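Local coordinates for fructosamine deglycase FrlB (Bacillus subtilis, PDB 3EUA), which converts a range of fructosamine 6-phosphates to glucose 6-phosphate and a free amino acid, at residues A61-F64 with I65-P69; A7-R11 with E12-F16; Y142-V145 with F146-Q150. All coordinates share one frame; numbering follows the deposited sequence.

Contact 1 (A61-F64 with I65-P69)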
loop_
_atom_site.group_PDB
_atom_site.type_symbol
_atom_site.label_atom_id
_atom_site.label_comp_id
_atom_site.label_asym_id
_atom_site.label_seq_id
_atom_site.Cartn_x
_atom_site.Cartn_y
_atom_site.Cartn_z
ATOM N N ALA A 61 -11.025 5.578 2.006
ATOM C CA ALA A 61 -12.030 6.109 2.964
ATOM C C ALA A 61 -12.808 5.103 3.781
ATOM O O ALA A 61 -13.042 5.323 4.964
ATOM C CB ALA A 61 -12.999 7.030 2.258
ATOM N N ASN A 62 -13.244 4.002 3.169
ATOM C CA ASN A 62 -14.045 3.052 3.927
ATOM C C ASN A 62 -13.139 2.229 4.854
ATOM O O ASN A 62 -13.563 1.829 5.933
ATOM C CB ASN A 62 -14.901 2.178 2.998
ATOM C CG ASN A 62 -16.328 2.096 3.468
ATOM O OD1 ASN A 62 -16.698 2.775 4.425
ATOM N ND2 ASN A 62 -17.163 1.312 2.770
ATOM N N GLU A 63 -11.886 2.003 4.433
ATOM C CA GLU A 63 -10.899 1.350 5.282
ATOM C C GLU A 63 -10.665 2.239 6.514
ATOM O O GLU A 63 -10.634 1.759 7.597
ATOM C CB GLU A 63 -9.590 1.124 4.524
ATOM C CG GLU A 63 -8.459 0.497 5.357
ATOM C CD GLU A 63 -8.664 -0.980 5.728
ATOM O OE1 GLU A 63 -9.144 -1.778 4.879
ATOM O OE2 GLU A 63 -8.277 -1.366 6.871
ATOM N N PHE A 64 -10.496 3.545 6.318
ATOM C CA PHE A 64 -10.314 4.500 7.432
ATOM C C PHE A 64 -11.402 4.411 8.480
ATOM O O PHE A 64 -11.138 4.324 9.671
ATOM C CB PHE A 64 -10.229 5.930 6.841
ATOM C CG PHE A 64 -10.275 7.045 7.858
ATOM C CD1 PHE A 64 -9.170 7.333 8.653
ATOM C CD2 PHE A 64 -11.408 7.852 7.968
ATOM C CE1 PHE A 64 -9.198 8.355 9.551
ATOM C CE2 PHE A 64 -11.427 8.915 8.852
ATOM C CZ PHE A 64 -10.314 9.165 9.645
ATOM N N ILE A 65 -12.647 4.417 8.031
ATOM C CA ILE A 65 -13.795 4.372 8.936
ATOM C C ILE A 65 -13.853 3.071 9.721
ATOM O O ILE A 65 -14.020 3.082 10.952
ATOM C CB ILE A 65 -15.119 4.503 8.156
ATOM C CG1 ILE A 65 -15.233 5.895 7.493
ATOM C CG2 ILE A 65 -16.327 4.207 9.082
ATOM C CD1 ILE A 65 -16.260 5.946 6.329
ATOM N N GLN A 66 -13.717 1.955 9.012
ATOM C CA GLN A 66 -13.813 0.631 9.631
ATOM C C GLN A 66 -12.625 0.275 10.483
ATOM O O GLN A 66 -12.801 -0.319 11.554
ATOM C CB GLN A 66 -14.080 -0.484 8.583
ATOM C CG GLN A 66 -15.460 -0.375 7.841
ATOM C CD GLN A 66 -16.632 -0.215 8.797
ATOM O OE1 GLN A 66 -17.353 0.792 8.753
ATOM N NE2 GLN A 66 -16.781 -1.162 9.716
ATOM N N ARG A 67 -11.419 0.594 10.015
ATOM C CA ARG A 67 -10.211 0.343 10.808
ATOM C C ARG A 67 -10.259 1.210 12.078
ATOM O O ARG A 67 -9.737 0.811 13.125
ATOM C CB ARG A 67 -8.968 0.614 9.992
ATOM C CG ARG A 67 -7.621 0.300 10.695
ATOM C CD ARG A 67 -6.491 0.683 9.771
ATOM N NE ARG A 67 -6.373 -0.202 8.599
ATOM C CZ ARG A 67 -5.287 -0.903 8.268
ATOM N NH1 ARG A 67 -4.127 -0.767 8.934
ATOM N NH2 ARG A 67 -5.317 -1.668 7.183
ATOM N N ASN A 68 -10.884 2.384 11.972
ATOM C CA ASN A 68 -11.126 3.286 13.111
ATOM C C ASN A 68 -9.870 3.462 13.977
ATOM O O ASN A 68 -9.831 2.998 15.125
ATOM C CB ASN A 68 -12.306 2.690 13.889
ATOM C CG ASN A 68 -12.758 3.539 15.044
ATOM O OD1 ASN A 68 -12.643 4.757 15.009
ATOM N ND2 ASN A 68 -13.278 2.898 16.084
ATOM N N PRO A 69 -8.829 4.122 13.426
ATOM C CA PRO A 69 -7.574 4.256 14.163
ATOM C C PRO A 69 -7.792 4.830 15.539
ATOM O O PRO A 69 -8.431 5.869 15.663
ATOM C CB PRO A 69 -6.766 5.213 13.305
ATOM C CG PRO A 69 -7.310 5.038 11.935
ATOM C CD PRO A 69 -8.761 4.788 12.111
HETATM O O HOH W 1 -17.961 2.222 6.512
#

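Contact 2 (A7-R11 with E12-F16)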
loop_
_atom_site.group_PDB
_atom_site.type_symbol
_atom_site.label_atom_id
_atom_site.label_comp_id
_atom_site.label_asym_id
_atom_site.label_seq_id
_atom_site.Cartn_x
_atom_site.Cartn_y
_atom_site.Cartn_z
ATOM N N ALA A 7 1.028 34.705 -1.365
ATOM C CA ALA A 7 0.128 35.391 -2.298
ATOM C C ALA A 7 -0.405 34.474 -3.393
ATOM O O ALA A 7 -1.428 34.789 -4.016
ATOM C CB ALA A 7 0.820 36.578 -2.948
ATOM N N LYS A 8 0.315 33.381 -3.658
ATOM C CA LYS A 8 -0.073 32.406 -4.667
ATOM C C LYS A 8 -0.929 31.277 -4.078
ATOM O O LYS A 8 -1.430 30.437 -4.826
ATOM C CB LYS A 8 1.185 31.815 -5.329
ATOM C CG LYS A 8 2.101 32.831 -6.028
ATOM C CD LYS A 8 3.344 32.125 -6.576
ATOM C CE LYS A 8 4.308 33.075 -7.306
ATOM N NZ LYS A 8 3.763 33.573 -8.589
ATOM N N VAL A 9 -1.109 31.254 -2.753
ATOM C CA VAL A 9 -1.872 30.206 -2.093
ATOM C C VAL A 9 -3.365 30.464 -2.171
ATOM O O VAL A 9 -3.823 31.589 -2.017
ATOM C CB VAL A 9 -1.434 29.998 -0.613
ATOM C CG1 VAL A 9 -2.292 29.002 0.083
ATOM C CG2 VAL A 9 -0.021 29.477 -0.568
ATOM N N ASN A 10 -4.106 29.413 -2.495
ATOM C CA ASN A 10 -5.567 29.409 -2.538
ATOM C C ASN A 10 -6.067 30.130 -1.275
ATOM O O ASN A 10 -5.625 29.845 -0.152
ATOM C CB ASN A 10 -6.060 27.923 -2.701
ATOM C CG ASN A 10 -7.545 27.658 -2.303
ATOM O OD1 ASN A 10 -8.118 28.288 -1.411
ATOM N ND2 ASN A 10 -8.123 26.604 -2.901
ATOM N N ARG A 11 -6.973 31.092 -1.442
ATOM C CA ARG A 11 -7.484 31.863 -0.278
ATOM C C ARG A 11 -8.108 31.018 0.819
ATOM O O ARG A 11 -8.008 31.336 2.006
ATOM C CB ARG A 11 -8.478 32.948 -0.683
ATOM C CG ARG A 11 -7.815 34.178 -1.271
ATOM C CD ARG A 11 -8.805 35.335 -1.427
ATOM N NE ARG A 11 -8.122 36.548 -1.902
ATOM C CZ ARG A 11 -7.833 36.826 -3.179
ATOM N NH1 ARG A 11 -7.212 37.960 -3.465
ATOM N NH2 ARG A 11 -8.156 35.992 -4.167
ATOM N N GLU A 12 -8.758 29.932 0.430
ATOM C CA GLU A 12 -9.381 29.049 1.396
ATOM C C GLU A 12 -8.285 28.325 2.185
ATOM O O GLU A 12 -8.422 28.089 3.387
ATOM C CB GLU A 12 -10.292 28.063 0.666
ATOM C CG GLU A 12 -11.391 28.705 -0.252
ATOM C CD GLU A 12 -11.863 27.744 -1.371
ATOM O OE1 GLU A 12 -13.095 27.617 -1.568
ATOM O OE2 GLU A 12 -11.025 27.095 -2.050
ATOM N N VAL A 13 -7.217 27.942 1.494
ATOM C CA VAL A 13 -6.068 27.289 2.113
ATOM C C VAL A 13 -5.383 28.307 3.052
ATOM O O VAL A 13 -5.003 27.985 4.145
ATOM C CB VAL A 13 -5.085 26.738 1.020
ATOM C CG1 VAL A 13 -3.723 26.371 1.618
ATOM C CG2 VAL A 13 -5.726 25.542 0.285
ATOM N N GLN A 14 -5.269 29.554 2.630
ATOM C CA GLN A 14 -4.675 30.563 3.513
ATOM C C GLN A 14 -5.460 30.728 4.797
ATOM O O GLN A 14 -4.873 30.853 5.848
ATOM C CB GLN A 14 -4.577 31.925 2.831
ATOM C CG GLN A 14 -3.631 31.993 1.601
ATOM C CD GLN A 14 -3.488 33.418 1.090
ATOM O OE1 GLN A 14 -3.396 34.356 1.882
ATOM N NE2 GLN A 14 -3.459 33.587 -0.224
ATOM N N ALA A 15 -6.790 30.759 4.709
ATOM C CA ALA A 15 -7.644 30.897 5.901
ATOM C C ALA A 15 -7.423 29.714 6.820
ATOM O O ALA A 15 -7.257 29.877 8.026
ATOM C CB ALA A 15 -9.098 30.996 5.515
ATOM N N PHE A 16 -7.419 28.517 6.252
ATOM C CA PHE A 16 -7.143 27.307 7.043
ATOM C C PHE A 16 -5.784 27.413 7.768
ATOM O O PHE A 16 -5.694 27.151 8.975
ATOM C CB PHE A 16 -7.206 26.076 6.144
ATOM C CG PHE A 16 -6.559 24.854 6.725
ATOM C CD1 PHE A 16 -7.233 24.062 7.628
ATOM C CD2 PHE A 16 -5.293 24.465 6.300
ATOM C CE1 PHE A 16 -6.631 22.907 8.139
ATOM C CE2 PHE A 16 -4.692 23.315 6.793
ATOM C CZ PHE A 16 -5.360 22.538 7.721
#

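Contact 3 (Y142-V145 with F146-Q150)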
loop_
_atom_site.group_PDB
_atom_site.type_symbol
_atom_site.label_atom_id
_atom_site.label_comp_id
_atom_site.label_asym_id
_atom_site.label_seq_id
_atom_site.Cartn_x
_atom_site.Cartn_y
_atom_site.Cartn_z
ATOM N N TYR A 142 -0.499 20.095 -2.056
ATOM C CA TYR A 142 0.803 20.539 -1.571
ATOM C C TYR A 142 0.761 21.913 -0.858
ATOM O O TYR A 142 1.520 22.154 0.078
ATOM C CB TYR A 142 1.878 20.529 -2.673
ATOM C CG TYR A 142 2.586 19.210 -2.915
ATOM C CD1 TYR A 142 2.525 18.142 -1.997
ATOM C CD2 TYR A 142 3.534 19.117 -3.935
ATOM C CE1 TYR A 142 3.259 16.967 -2.197
ATOM C CE2 TYR A 142 4.292 17.932 -4.147
ATOM C CZ TYR A 142 4.130 16.871 -3.284
ATOM O OH TYR A 142 4.857 15.739 -3.468
ATOM N N GLN A 143 -0.090 22.829 -1.291
ATOM C CA GLN A 143 -0.234 24.092 -0.557
ATOM C C GLN A 143 -0.620 23.786 0.903
ATOM O O GLN A 143 -0.044 24.345 1.865
ATOM C CB GLN A 143 -1.297 24.982 -1.208
ATOM C CG GLN A 143 -0.999 25.476 -2.623
ATOM C CD GLN A 143 -2.171 26.242 -3.225
ATOM O OE1 GLN A 143 -2.860 26.966 -2.523
ATOM N NE2 GLN A 143 -2.379 26.107 -4.535
ATOM N N ILE A 144 -1.583 22.877 1.066
ATOM C CA ILE A 144 -2.040 22.450 2.387
ATOM C C ILE A 144 -0.930 21.738 3.177
ATOM O O ILE A 144 -0.666 22.047 4.355
ATOM C CB ILE A 144 -3.243 21.476 2.283
ATOM C CG1 ILE A 144 -4.439 22.167 1.584
ATOM C CG2 ILE A 144 -3.640 20.983 3.674
ATOM C CD1 ILE A 144 -5.689 21.271 1.262
ATOM N N VAL A 145 -0.295 20.763 2.524
ATOM C CA VAL A 145 0.738 19.934 3.158
ATOM C C VAL A 145 1.972 20.742 3.577
ATOM O O VAL A 145 2.350 20.720 4.749
ATOM C CB VAL A 145 1.103 18.741 2.247
ATOM C CG1 VAL A 145 2.363 18.004 2.689
ATOM C CG2 VAL A 145 -0.087 17.802 2.197
ATOM N N PHE A 146 2.577 21.475 2.651
ATOM C CA PHE A 146 3.757 22.284 3.008
ATOM C C PHE A 146 3.399 23.432 3.926
ATOM O O PHE A 146 4.205 23.831 4.768
ATOM C CB PHE A 146 4.495 22.802 1.781
ATOM C CG PHE A 146 5.301 21.729 1.076
ATOM C CD1 PHE A 146 6.601 21.444 1.466
ATOM C CD2 PHE A 146 4.750 21.002 0.045
ATOM C CE1 PHE A 146 7.319 20.434 0.831
ATOM C CE2 PHE A 146 5.465 20.013 -0.589
ATOM C CZ PHE A 146 6.749 19.731 -0.188
ATOM N N GLY A 147 2.191 23.956 3.758
ATOM C CA GLY A 147 1.696 25.019 4.625
ATOM C C GLY A 147 1.557 24.523 6.053
ATOM O O GLY A 147 1.931 25.225 6.963
ATOM N N THR A 148 0.976 23.331 6.224
ATOM C CA THR A 148 0.768 22.698 7.543
ATOM C C THR A 148 2.102 22.492 8.254
ATOM O O THR A 148 2.245 22.837 9.426
ATOM C CB THR A 148 -0.037 21.396 7.374
ATOM O OG1 THR A 148 -1.362 21.726 6.900
ATOM C CG2 THR A 148 -0.137 20.626 8.701
ATOM N N LEU A 149 3.092 21.987 7.520
ATOM C CA LEU A 149 4.435 21.780 8.067
ATOM C C LEU A 149 5.101 23.118 8.418
ATOM O O LEU A 149 5.821 23.208 9.401
ATOM C CB LEU A 149 5.307 20.994 7.078
ATOM C CG LEU A 149 5.005 19.512 6.907
ATOM C CD1 LEU A 149 5.776 18.886 5.710
ATOM C CD2 LEU A 149 5.302 18.774 8.187
ATOM N N GLN A 150 4.882 24.155 7.613
ATOM C CA GLN A 150 5.467 25.468 7.930
ATOM C C GLN A 150 4.808 26.058 9.198
ATOM O O GLN A 150 5.516 26.504 10.134
ATOM C CB GLN A 150 5.359 26.403 6.732
ATOM C CG GLN A 150 6.175 27.714 6.844
ATOM C CD GLN A 150 5.582 28.707 7.797
ATOM O OE1 GLN A 150 4.361 28.869 7.873
ATOM N NE2 GLN A 150 6.440 29.412 8.510
#

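Contact 1 (A61-F64 with I65-P69)
The guanidinium of Arg-67 presents an edge, not a face, to Glu-63. Both NE and NH2 donate to one carboxylate oxygen, OE2, which lies near the guanidinium plane. NE of Arg-67 is 2.8 Å from OE2 of Glu-63 and comes on the anti side of the carboxylate. NH2 of Arg-67 is 3.0 Å from the same OE2 and arrives from above the carboxylate plane. The carboxylate and guanidinium planes are turned 72° apart, and OE2 takes both N-H groups. The Phe-64 ring is met obliquely by Pro-69, with CD1 of Phe-64 4.3 Å from CD of Pro-69.

Glu-63 reaches its partner with CG anti to the backbone N (chi1 177°) and a bend at chi2. Its other oxygen, OE1, accepts from His-228 NE2 and Gly-202 N of the second subunit. NH1 of Arg-67 forms a salt bridge with Asp-48 of that subunit. Each charged group therefore has a partner within the helix and another on the second subunit.

On another side of the helix, one water donates to OD1 of Asn-62 and to OE1 of Gln-66. NE2 of Gln-66 bonds to the carbonyl of Glu-254 of the second subunit. The end of Ile-65 lies by the same Asn-62 amide, with CD1 3.7 Å from Asn-62 OD1.

The backbone N of Ile-65, Gln-66 and Arg-67 each bond to the carbonyl four residues back. The series ends with Asn-68 N to Phe-64 O at 3.0 Å. Asn-68 then takes a positive phi (46°), and CD of Pro-69 lies 3.4 Å from Phe-64 O. The Glu-63 to Arg-67 pair is an i to i+4 salt bridge on helix 61-67. Its polar side meets the second subunit, while Phe-64 packs on Val-31 and Tyr-59 of the first SIS domain's sheet.

Contact 2 (A7-R11 with E12-F16)
Val-9 and Val-13 meet methyl to methyl, their side chains crossing at about a right angle. CG1 of Val-9 is 3.4 Å from CG1 of Val-13, tighter than usual. Gln-14 is extended beyond CG, which carries its amide back to the loop. There NE2 of Gln-14 donates to Val-9 O at 2.7 Å, almost straight (171°), and the acceptor lies in the amide plane. The CG of Gln-14 rests 3.6 Å from CG1 of Val-9.

Asn-10 is the N-cap of helix 11-20. With CG anti to the backbone N (chi1 161°), its OD1 turns back over the first turn. OD1 of Asn-10 accepts from Val-13 N at 3.1 Å, the donor lying above the carbonyl plane, and weakly from Glu-12 N. ND2 of Asn-10 donates to the anti lone pair of Glu-12 OE2 at 3.1 Å. Amide and carboxylate are nearly coplanar, 22° apart. The same OE2 also accepts from Gln-124 N, at the end of strand 121-124. Replacing Asn-10 by an alanine removes OD1 and ND2, so the N-H of Val-13 would probably lose its cap and the Glu-12 carboxylate one of its partners, with Gln-124 N still holding it. Asn-10 O receives Gln-14 N at 2.8 Å.

Contact 3 (Y142-V145 with F146-Q150)
Tyr-142 and Phe-146 form a buried T-shaped aromatic pair, one helical turn apart on helix 137-153. This helix belongs to the first SIS domain, in which helices pack about a parallel five-stranded sheet. The edge of Phe-146 points at the face of Tyr-142. The ring centroids are 5.2 Å apart and the planes stand at 82°. CE2 of Phe-146 does the touching, 3.8 Å from CD1 of Tyr-142 and offset toward the rim of the ring. The two side chains run side by side and point the same way.

The backbone helps set this pair. Phe-146 N donates to Tyr-142 O at 2.9 Å. The same carbonyl oxygen also lies at the edge of the phenyl ring, in its plane, with CD2 of Phe-146 3.4 Å from Tyr-142 O. Phe-146 places CG beside its own backbone N (chi1 -75°), which brings the ring back along the helix to the tyrosine.

Further out, the hydroxyl of Tyr-142 bonds to the carbonyl of Tyr-293, on helix 288-313. Val-46 of helix 41-50 and Ala-161 of helix 158-190 pack against Phe-146. The pair therefore joins three neighbouring helices to this one.

Round the helix, the side chains of Ile-144 and Thr-148 also lie side by side. Thr-148 packs on Phe-16 and Leu-20 of helix 11-20. Its hydroxyl turns to the backbone, because OG1 sits beside its own N (chi1 -65°). The buried Ile-144 O is held by two donors from one residue. OG1 of Thr-148 donates at 2.7 Å to Ile-144 O, and Thr-148 N reaches that oxygen at 2.8 Å from the opposite face of the carbonyl plane.

Contacts 2 and 3 are neighbours, with centres about 11 Å apart. Asn-10 N lies 2.7 Å from Gln-143 OE1, a probable hydrogen bond. It ties the start of helix 11-20 to helix 137-153. Further along the two helices, CG2 of Val-13 packs 3.8 Å from CG1 of Ile-144, and CE2 of Phe-16 comes 3.7 Å from OG1 of Thr-148. Contact 1 stands apart. Its centre is about 29 Å from that of contact 2 and about 24 Å from that of contact 3. It alone of the three meets the second subunit, whereas contacts 2 and 3 join helices within one chain. Contacts 1 and 3 belong to the same SIS domain.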